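Local coordinates for capsid protein VP1 (Human polyomavirus 12, PDB 6Y5Z), which probably builds the T=7 icosahedral shell of the virus as its major capsid protein, assembling into pentamers, at residues P28-N33 and S241-M246; E60-Y65 and E150-P155. One frame throughout, in Å; residues are numbered along the deposited sequence. Where two conformers were deposited one is given.

The two contacts lie close together, their centres about 11 Å apart. Along the chain interaction 2 is nested inside the loop that interaction 1 closes. Segments 28-33 and 60-65 belong to the same long connection between strands 9-26 and 66-71. Interaction 1 packs the start of this connection on strand 237-250 of the main antiparallel sheet. Interaction 2 joins its end to the loop between strands 136-139 and 173-175. A probable hydrogen bond links the contacts directly, with Arg29 O and Tyr64 N 2.8 Å apart. Together the contacts tie the long connection to the sheet at its start and to an outlying loop at its end, within one VP1 subunit.

Interaction 1 (P28-N33 and S241-M246); sequences PRMGVN and SCCDVM
Met30 reaches strand 241-246 through two bends in its side chain. Its CG stands anti to the carbonyl carbon (chi1 -67°). Chi2 then turns the chain again, and chi3 at 105° swings the methyl group round toward the strand. The end of the side chain thus comes nearer than its base would suggest. On the strand, Val245 has CG1 anti to the backbone N, and it is the other branch, CG2, that meets the methionine. Met30 SD lies 3.8 Å from Val245 CG2. Met30 CE is almost as close to Val245 CG2, at 3.9 Å. The Met30 and Val245 side chains meet at a slant. Met30 CE also touches Cys243 SG, at 4.0 Å, so one methyl sits against two alternate residues of the strand. All three residues are buried, and the contact is apolar. Two bonds within the loop add to its shape. Gly31 N donates to Asn33 OD1 at 3.0 Å, with the donor tilted from the carbonyl plane. Arg29 NH1 bonds to Pro28 O at 3.1 Å from above the carbonyl plane, and Arg29 NE forms a salt bridge with Asp179. Val245 also packs on Phe259 of strand 257-276 and on Met103 of a neighbouring subunit. The arrangement is loop-on-sheet packing: a long connection lies against a strand of the antiparallel beta-sandwich, the jelly-roll fold of polyomavirus VP1.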
loop_
_atom_site.group_PDB
_atom_site.type_symbol
_atom_site.label_atom_id
_atom_site.label_comp_id
_atom_site.label_asym_id
_atom_site.label_seq_id
_atom_site.Cartn_x
_atom_site.Cartn_y
_atom_site.Cartn_z
ATOM N N PRO D 28 15.066 3.994 -22.877
ATOM C CA PRO D 28 15.900 3.733 -21.714
ATOM C C PRO D 28 17.370 3.537 -22.124
ATOM O O PRO D 28 17.664 3.140 -23.257
ATOM C CB PRO D 28 15.289 2.455 -21.127
ATOM C CG PRO D 28 14.712 1.758 -22.292
ATOM C CD PRO D 28 14.237 2.837 -23.239
ATOM N N ARG D 29 18.255 3.909 -21.206
ATOM C CA ARG D 29 19.720 3.767 -21.357
ATOM C C ARG D 29 20.206 2.859 -20.234
ATOM O O ARG D 29 20.704 3.364 -19.237
ATOM C CB ARG D 29 20.356 5.160 -21.373
ATOM C CG ARG D 29 19.795 6.067 -22.460
ATOM C CD ARG D 29 20.224 5.583 -23.838
ATOM N NE ARG D 29 19.650 6.340 -24.929
ATOM C CZ ARG D 29 18.855 5.877 -25.883
ATOM N NH1 ARG D 29 18.368 4.646 -25.849
ATOM N NH2 ARG D 29 18.453 6.708 -26.830
ATOM N N MET D 30 20.050 1.551 -20.400
ATOM C CA MET D 30 20.319 0.569 -19.332
ATOM C C MET D 30 21.752 0.046 -19.388
ATOM O O MET D 30 22.081 -0.779 -18.564
ATOM C CB MET D 30 19.345 -0.592 -19.464
ATOM C CG MET D 30 17.912 -0.170 -19.169
ATOM S SD MET D 30 17.644 0.300 -17.416
ATOM C CE MET D 30 17.564 2.080 -17.526
ATOM N N GLY D 31 22.567 0.524 -20.330
ATOM C CA GLY D 31 23.948 0.059 -20.526
ATOM C C GLY D 31 24.179 -0.341 -21.970
ATOM O O GLY D 31 25.155 0.145 -22.589
ATOM N N VAL D 32 23.315 -1.199 -22.500
ATOM C CA VAL D 32 23.259 -1.454 -23.965
ATOM C C VAL D 32 22.421 -0.309 -24.526
ATOM O O VAL D 32 21.182 -0.395 -24.538
ATOM C CB VAL D 32 22.771 -2.857 -24.339
ATOM C CG1 VAL D 32 22.798 -3.057 -25.843
ATOM C CG2 VAL D 32 23.603 -3.936 -23.658
ATOM N N ASN D 33 23.092 0.765 -24.921
ATOM C CA ASN D 33 22.449 2.043 -25.314
ATOM C C ASN D 33 22.361 2.174 -26.840
ATOM O O ASN D 33 21.772 3.145 -27.310
ATOM C CB ASN D 33 23.183 3.215 -24.681
ATOM C CG ASN D 33 23.111 3.198 -23.173
ATOM O OD1 ASN D 33 22.304 2.467 -22.590
ATOM N ND2 ASN D 33 23.927 4.024 -22.535
ATOM N N SER D 241 13.757 14.526 -18.727
ATOM C CA SER D 241 14.740 13.614 -18.092
ATOM C C SER D 241 13.982 12.416 -17.524
ATOM O O SER D 241 12.872 12.647 -17.071
ATOM C CB SER D 241 15.471 14.316 -16.988
ATOM O OG SER D 241 16.100 15.507 -17.436
ATOM N N CYS D 242 14.575 11.232 -17.507
ATOM C CA CYS D 242 13.920 10.094 -16.817
ATOM C C CYS D 242 14.904 8.952 -16.619
ATOM O O CYS D 242 15.990 8.946 -17.214
ATOM C CB CYS D 242 12.689 9.628 -17.573
ATOM S SG CYS D 242 12.994 9.123 -19.284
ATOM N N CYS D 243 14.495 8.001 -15.791
ATOM C CA CYS D 243 15.070 6.648 -15.735
ATOM C C CYS D 243 13.959 5.733 -15.230
ATOM O O CYS D 243 13.218 6.138 -14.316
ATOM C CB CYS D 243 16.284 6.618 -14.821
ATOM S SG CYS D 243 17.127 5.023 -14.882
ATOM N N ASP D 244 13.848 4.557 -15.813
ATOM C CA ASP D 244 12.789 3.590 -15.461
ATOM C C ASP D 244 13.359 2.182 -15.496
ATOM O O ASP D 244 13.129 1.438 -16.464
ATOM C CB ASP D 244 11.592 3.778 -16.387
ATOM C CG ASP D 244 10.928 5.117 -16.145
ATOM O OD1 ASP D 244 10.278 5.255 -15.083
ATOM O OD2 ASP D 244 11.099 6.056 -16.997
ATOM N N VAL D 245 14.063 1.835 -14.422
ATOM C CA VAL D 245 14.613 0.474 -14.182
ATOM C C VAL D 245 13.493 -0.386 -13.603
ATOM O O VAL D 245 12.955 -0.018 -12.546
ATOM C CB VAL D 245 15.802 0.498 -13.205
ATOM C CG1 VAL D 245 16.249 -0.919 -12.859
ATOM C CG2 VAL D 245 16.953 1.314 -13.775
ATOM N N MET D 246 13.199 -1.522 -14.229
ATOM C CA MET D 246 12.099 -2.425 -13.813
ATOM C C MET D 246 12.609 -3.594 -12.976
ATOM O O MET D 246 11.781 -4.288 -12.388
ATOM C CB MET D 246 11.382 -2.980 -15.040
ATOM C CG MET D 246 10.720 -1.917 -15.874
ATOM S SD MET D 246 9.416 -1.040 -14.984
ATOM C CE MET D 246 8.226 -2.346 -14.674
#

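Interaction 2 (E60-Y65 and E150-P155)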
loop_
_atom_site.group_PDB
_atom_site.type_symbol
_atom_site.label_atom_id
_atom_site.label_comp_id
_atom_site.label_asym_id
_atom_site.label_seq_id
_atom_site.Cartn_x
_atom_site.Cartn_y
_atom_site.Cartn_z
ATOM N N GLU D 60 28.773 -0.658 -19.922
ATOM C CA GLU D 60 27.532 -1.287 -20.446
ATOM C C GLU D 60 26.776 -2.020 -19.323
ATOM O O GLU D 60 25.692 -2.512 -19.588
ATOM C CB GLU D 60 27.831 -2.264 -21.585
ATOM C CG GLU D 60 28.821 -1.719 -22.607
ATOM C CD GLU D 60 30.274 -1.647 -22.129
ATOM O OE1 GLU D 60 30.713 -2.526 -21.345
ATOM O OE2 GLU D 60 30.959 -0.704 -22.519
ATOM N N GLN D 61 27.340 -2.123 -18.118
ATOM C CA GLN D 61 26.743 -2.931 -17.013
ATOM C C GLN D 61 25.946 -2.051 -16.050
ATOM O O GLN D 61 25.442 -2.624 -15.059
ATOM C CB GLN D 61 27.850 -3.729 -16.301
ATOM C CG GLN D 61 28.353 -4.879 -17.164
ATOM C CD GLN D 61 29.480 -5.678 -16.549
ATOM O OE1 GLN D 61 29.587 -5.767 -15.336
ATOM N NE2 GLN D 61 30.305 -6.260 -17.412
ATOM N N MET D 62 25.817 -0.746 -16.300
ATOM C CA MET D 62 25.158 0.217 -15.372
ATOM C C MET D 62 24.070 0.986 -16.102
ATOM O O MET D 62 24.232 1.345 -17.266
ATOM C CB MET D 62 26.140 1.252 -14.823
ATOM C CG MET D 62 27.230 0.655 -13.971
ATOM S SD MET D 62 28.415 1.887 -13.415
ATOM C CE MET D 62 29.368 2.150 -14.913
ATOM N N PRO D 63 22.916 1.247 -15.452
ATOM C CA PRO D 63 21.913 2.137 -16.031
ATOM C C PRO D 63 22.240 3.621 -15.877
ATOM O O PRO D 63 22.930 4.018 -14.940
ATOM C CB PRO D 63 20.633 1.788 -15.249
ATOM C CG PRO D 63 21.164 1.302 -13.910
ATOM C CD PRO D 63 22.425 0.536 -14.269
ATOM N N TYR D 64 21.727 4.393 -16.824
ATOM C CA TYR D 64 21.991 5.839 -16.971
ATOM C C TYR D 64 20.676 6.602 -16.980
ATOM O O TYR D 64 19.637 6.038 -17.334
ATOM C CB TYR D 64 22.737 6.131 -18.279
ATOM C CG TYR D 64 24.075 5.455 -18.352
ATOM C CD1 TYR D 64 25.199 6.076 -17.828
ATOM C CD2 TYR D 64 24.210 4.175 -18.848
ATOM C CE1 TYR D 64 26.423 5.446 -17.834
ATOM C CE2 TYR D 64 25.433 3.533 -18.856
ATOM C CZ TYR D 64 26.541 4.162 -18.317
ATOM O OH TYR D 64 27.755 3.548 -18.247
ATOM N N TYR D 65 20.754 7.900 -16.722
ATOM C CA TYR D 65 19.638 8.830 -16.996
ATOM C C TYR D 65 19.476 8.982 -18.509
ATOM O O TYR D 65 20.478 9.076 -19.232
ATOM C CB TYR D 65 19.861 10.183 -16.323
ATOM C CG TYR D 65 19.705 10.146 -14.823
ATOM C CD1 TYR D 65 18.447 10.068 -14.242
ATOM C CD2 TYR D 65 20.795 10.136 -13.976
ATOM C CE1 TYR D 65 18.287 9.973 -12.875
ATOM C CE2 TYR D 65 20.648 10.064 -12.601
ATOM C CZ TYR D 65 19.390 9.989 -12.038
ATOM O OH TYR D 65 19.244 9.937 -10.685
ATOM N N GLU D 150 36.191 5.291 -18.660
ATOM C CA GLU D 150 36.325 6.541 -19.453
ATOM C C GLU D 150 35.043 6.773 -20.258
ATOM O O GLU D 150 34.358 5.788 -20.596
ATOM C CB GLU D 150 37.528 6.461 -20.405
ATOM N N GLY D 151 34.731 8.045 -20.496
ATOM C CA GLY D 151 33.659 8.500 -21.399
ATOM C C GLY D 151 32.317 8.651 -20.704
ATOM O O GLY D 151 31.293 8.736 -21.434
ATOM N N LEU D 152 32.309 8.603 -19.372
ATOM C CA LEU D 152 31.089 8.887 -18.554
ATOM C C LEU D 152 31.261 10.226 -17.863
ATOM O O LEU D 152 32.398 10.725 -17.779
ATOM C CB LEU D 152 30.875 7.784 -17.516
ATOM C CG LEU D 152 30.706 6.375 -18.065
ATOM C CD1 LEU D 152 30.366 5.414 -16.935
ATOM C CD2 LEU D 152 29.630 6.316 -19.143
ATOM N N ILE D 153 30.183 10.791 -17.336
ATOM C CA ILE D 153 30.282 11.935 -16.402
ATOM C C ILE D 153 29.886 11.398 -15.027
ATOM O O ILE D 153 28.721 10.922 -14.883
ATOM C CB ILE D 153 29.420 13.144 -16.813
ATOM C CG1 ILE D 153 29.613 13.572 -18.271
ATOM C CG2 ILE D 153 29.685 14.283 -15.850
ATOM C CD1 ILE D 153 31.046 13.872 -18.647
ATOM N N VAL D 154 30.827 11.431 -14.097
ATOM C CA VAL D 154 30.679 10.930 -12.703
ATOM C C VAL D 154 31.229 12.007 -11.781
ATOM O O VAL D 154 31.826 12.972 -12.264
ATOM C CB VAL D 154 31.394 9.578 -12.527
ATOM C CG1 VAL D 154 30.695 8.481 -13.303
ATOM C CG2 VAL D 154 32.866 9.645 -12.930
ATOM N N PRO D 155 31.017 11.927 -10.452
ATOM C CA PRO D 155 31.508 12.956 -9.539
ATOM C C PRO D 155 32.992 13.321 -9.727
ATOM O O PRO D 155 33.324 14.495 -9.615
ATOM C CB PRO D 155 31.188 12.365 -8.169
ATOM C CG PRO D 155 29.885 11.638 -8.438
ATOM C CD PRO D 155 30.153 10.948 -9.758
#
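Leu152 sets its forked end against the phenol of Tyr64, and the two side chains cross at about a right angle. Both leucine methyls come to the hydroxyl end of the ring from the same side, that of CE1. Leu152 CD1 and CD2 each lie 3.5 Å from Tyr64 OH. Leu152 CD2 also approaches the ring itself, 3.6 Å from Tyr64 CE1, and it comes in obliquely. CD1 turns to a second partner, Met62. The Met62 side chain is extended at chi2 but bends at chi3 (-76°), which brings Met62 CE to 4.0 Å from Leu152 CD1. Met62 and Leu152 lie neither parallel nor square to each other. Leu152 thus meets both the tyrosine and the methionine methyl from one side; all three residues are buried. This is loop-to-loop packing within the VP1 subunit, where an outlying loop rests on the connection that leads into strand 66-71 of the jelly roll. The tyrosine hydroxyl is not left to the methyls alone, since it hydrogen-bonds to the carbonyl O of Lys59. Met62 also packs on His106 of a neighbouring subunit in the pentamer. The backbone N of Leu152 hydrogen-bonds to a glycerol, probably from the crystallisation liquor.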